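Side-chain contact in major centromere autoantigen B (Homo sapiens, PDB 1UFI), which probably binds centromeric DNA and forms a homodimer through its dimerization domain: residues Phe26-Asp29 with Asp30-Ser34. Sequence-based numbering, arbitrary orientation.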
ATOM      1  N   PHE A  26      -0.721  -9.931  11.023  1.00 20.64           N
ATOM      2  CA  PHE A  26      -0.786  -9.401  12.377  1.00 21.21           C
ATOM      3  C   PHE A  26      -2.240  -9.303  12.761  1.00 21.87           C
ATOM      4  O   PHE A  26      -3.111  -9.262  11.873  1.00 19.87           O
ATOM      5  CB  PHE A  26      -0.164  -7.998  12.466  1.00 19.82           C
ATOM      6  CG  PHE A  26       1.341  -8.006  12.209  1.00 22.80           C
ATOM      7  CD1 PHE A  26       1.827  -7.754  10.925  1.00 20.60           C
ATOM      8  CD2 PHE A  26       2.239  -8.362  13.221  1.00 23.93           C
ATOM      9  CE1 PHE A  26       3.188  -7.828  10.638  1.00 25.16           C
ATOM     10  CE2 PHE A  26       3.610  -8.423  12.963  1.00 28.03           C
ATOM     11  CZ  PHE A  26       4.092  -8.152  11.682  1.00 27.42           C
ATOM     12  N   PRO A  27      -2.534  -9.252  14.056  1.00 22.77           N
ATOM     13  CA  PRO A  27      -3.896  -8.925  14.484  1.00 24.38           C
ATOM     14  C   PRO A  27      -4.153  -7.504  13.984  1.00 25.38           C
ATOM     15  O   PRO A  27      -3.317  -6.637  14.161  1.00 27.80           O
ATOM     16  CB  PRO A  27      -3.828  -9.046  16.015  1.00 22.75           C
ATOM     17  CG  PRO A  27      -2.671  -9.945  16.191  1.00 23.52           C
ATOM     18  CD  PRO A  27      -1.632  -9.512  15.185  1.00 22.63           C
ATOM     19  N   ILE A  28      -5.266  -7.307  13.293  1.00 27.09           N
ATOM     20  CA  ILE A  28      -5.504  -6.052  12.531  1.00 28.71           C
ATOM     21  C   ILE A  28      -6.776  -5.349  13.018  1.00 26.74           C
ATOM     22  O   ILE A  28      -7.770  -6.004  13.095  1.00 28.98           O
ATOM     23  CB  ILE A  28      -5.613  -6.459  10.976  1.00 29.35           C
ATOM     24  CG1 ILE A  28      -5.120  -5.399  10.031  1.00 32.79           C
ATOM     25  CG2 ILE A  28      -6.999  -7.058  10.625  1.00 33.77           C
ATOM     26  CD1 ILE A  28      -5.046  -5.898   8.629  1.00 35.31           C
ATOM     27  N   ASP A  29      -6.739  -4.078  13.420  1.00 26.18           N
ATOM     28  CA  ASP A  29      -7.997  -3.448  13.855  1.00 27.30           C
ATOM     29  C   ASP A  29      -8.776  -3.109  12.555  1.00 26.92           C
ATOM     30  O   ASP A  29      -8.251  -3.321  11.437  1.00 24.85           O
ATOM     31  CB  ASP A  29      -7.775  -2.249  14.810  1.00 28.66           C
ATOM     32  CG  ASP A  29      -7.569  -0.916  14.083  1.00 34.00           C
ATOM     33  OD1 ASP A  29      -7.329  -0.944  12.879  1.00 37.03           O
ATOM     34  OD2 ASP A  29      -7.645   0.219  14.636  1.00 42.28           O
ATOM     35  N   ASP A  30     -10.034  -2.672  12.694  1.00 26.43           N
ATOM     36  CA  ASP A  30     -10.890  -2.261  11.539  1.00 27.00           C
ATOM     37  C   ASP A  30     -10.429  -1.025  10.816  1.00 24.67           C
ATOM     38  O   ASP A  30     -10.761  -0.861   9.650  1.00 23.65           O
ATOM     39  CB  ASP A  30     -12.332  -1.948  11.968  1.00 28.46           C
ATOM     40  CG  ASP A  30     -13.089  -3.186  12.447  1.00 34.26           C
ATOM     41  OD1 ASP A  30     -12.684  -4.328  12.108  1.00 38.57           O
ATOM     42  OD2 ASP A  30     -14.125  -3.100  13.155  1.00 40.39           O
ATOM     43  N   ARG A  31      -9.738  -0.131  11.499  1.00 24.85           N
ATOM     44  CA  ARG A  31      -9.171   1.040  10.856  1.00 24.57           C
ATOM     45  C   ARG A  31      -8.101   0.655   9.863  1.00 22.58           C
ATOM     46  O   ARG A  31      -8.042   1.214   8.750  1.00 20.10           O
ATOM     47  CB  ARG A  31      -8.576   1.969  11.888  1.00 27.51           C
ATOM     48  CG  ARG A  31      -8.420   3.419  11.414  1.00 33.03           C
ATOM     49  CD  ARG A  31      -8.814   4.449  12.485  1.00 43.81           C
ATOM     50  NE  ARG A  31      -7.825   5.522  12.615  1.00 48.86           N
ATOM     51  CZ  ARG A  31      -7.885   6.685  11.964  1.00 51.94           C
ATOM     52  NH1 ARG A  31      -8.866   6.935  11.101  1.00 54.30           N
ATOM     53  NH2 ARG A  31      -6.948   7.596  12.159  1.00 53.23           N
ATOM     54  N   VAL A  32      -7.230  -0.285  10.254  1.00 20.65           N
ATOM     55  CA  VAL A  32      -6.190  -0.773   9.294  1.00 17.67           C
ATOM     56  C   VAL A  32      -6.844  -1.451   8.096  1.00 16.99           C
ATOM     57  O   VAL A  32      -6.434  -1.218   6.960  1.00 17.27           O
ATOM     58  CB  VAL A  32      -5.144  -1.738  10.008  1.00 16.51           C
ATOM     59  CG1 VAL A  32      -4.069  -2.180   8.971  1.00 16.10           C
ATOM     60  CG2 VAL A  32      -4.519  -0.964  11.160  1.00 17.65           C
ATOM     61  N   GLN A  33      -7.837  -2.307   8.325  1.00 17.61           N
ATOM     62  CA  GLN A  33      -8.530  -2.968   7.255  1.00 19.32           C
ATOM     63  C   GLN A  33      -9.076  -1.928   6.283  1.00 18.85           C
ATOM     64  O   GLN A  33      -9.019  -2.096   5.060  1.00 18.38           O
ATOM     65  CB  GLN A  33      -9.682  -3.772   7.813  1.00 21.23           C
ATOM     66  CG  GLN A  33     -10.029  -4.977   6.948  1.00 31.08           C
ATOM     67  CD  GLN A  33      -9.118  -6.160   7.316  1.00 37.43           C
ATOM     68  OE1 GLN A  33      -8.474  -6.759   6.452  1.00 40.86           O
ATOM     69  NE2 GLN A  33      -9.029  -6.445   8.615  1.00 42.01           N
ATOM     70  N   SER A  34      -9.677  -0.904   6.852  1.00 18.59           N
ATOM     71  CA  SER A  34     -10.286   0.169   6.043  1.00 18.01           C
ATOM     72  C   SER A  34      -9.224   0.875   5.189  1.00 17.28           C
ATOM     73  O   SER A  34      -9.429   1.168   3.992  1.00 17.23           O
ATOM     74  CB  SER A  34     -10.962   1.196   6.935  1.00 19.37           C
ATOM     75  OG  SER A  34     -11.675   2.085   6.047  1.00 22.28           O
TER
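Asp29 caps the start of helix 30-49 with its side chain. Its OD1 accepts a hydrogen bond from Val32 N at 2.7 Å. The bond is nearly straight, with an N-H...O angle of 168°, and the donor lies close to the extension of the C-OD1 bond. CG sits between the backbone N and the carbonyl carbon (chi1 87°), which brings OD1 to the backbone amides of the first turn. The same OD1 lies 2.9 Å from Arg31 N. OD2 passes 3.4 Å from Arg31 CB.

The backbone carries the next bond. Gln33 N donates to Asp29 O at 3.3 Å, a long i to i+4 bond that opens the helical series. Ser34 N to Asp30 O follows. Asp29 is thus an N-cap residue, placed where the chain leaves the loop between helix 9-23 and helix 30-49. The two helices form a hairpin, and two such chains make the dimer. The negative carboxylate at the N-terminal end should suit the helix dipole.

The apolar part is small. Ile28 CG1 meets Val32 CG1 at 3.5 Å, and CD1 lies a little farther from the same methyl. The two side chains meet at a slant. Val32 is buried, and it also packs on Asp42 of the second subunit.

Gln33 runs roughly at right angles to Ile28. Its chain bends at chi2 (84°) and brings the amide beside the isoleucine. NE2 lies 2.9 Å from Ile28 CG2, too short for ordinary packing, and this detail is doubtful.

Charged groups stay apart. Asp29 and Arg31 point the same way side by side, yet OD2 of Asp29 is 5.7 Å from NE of Arg31.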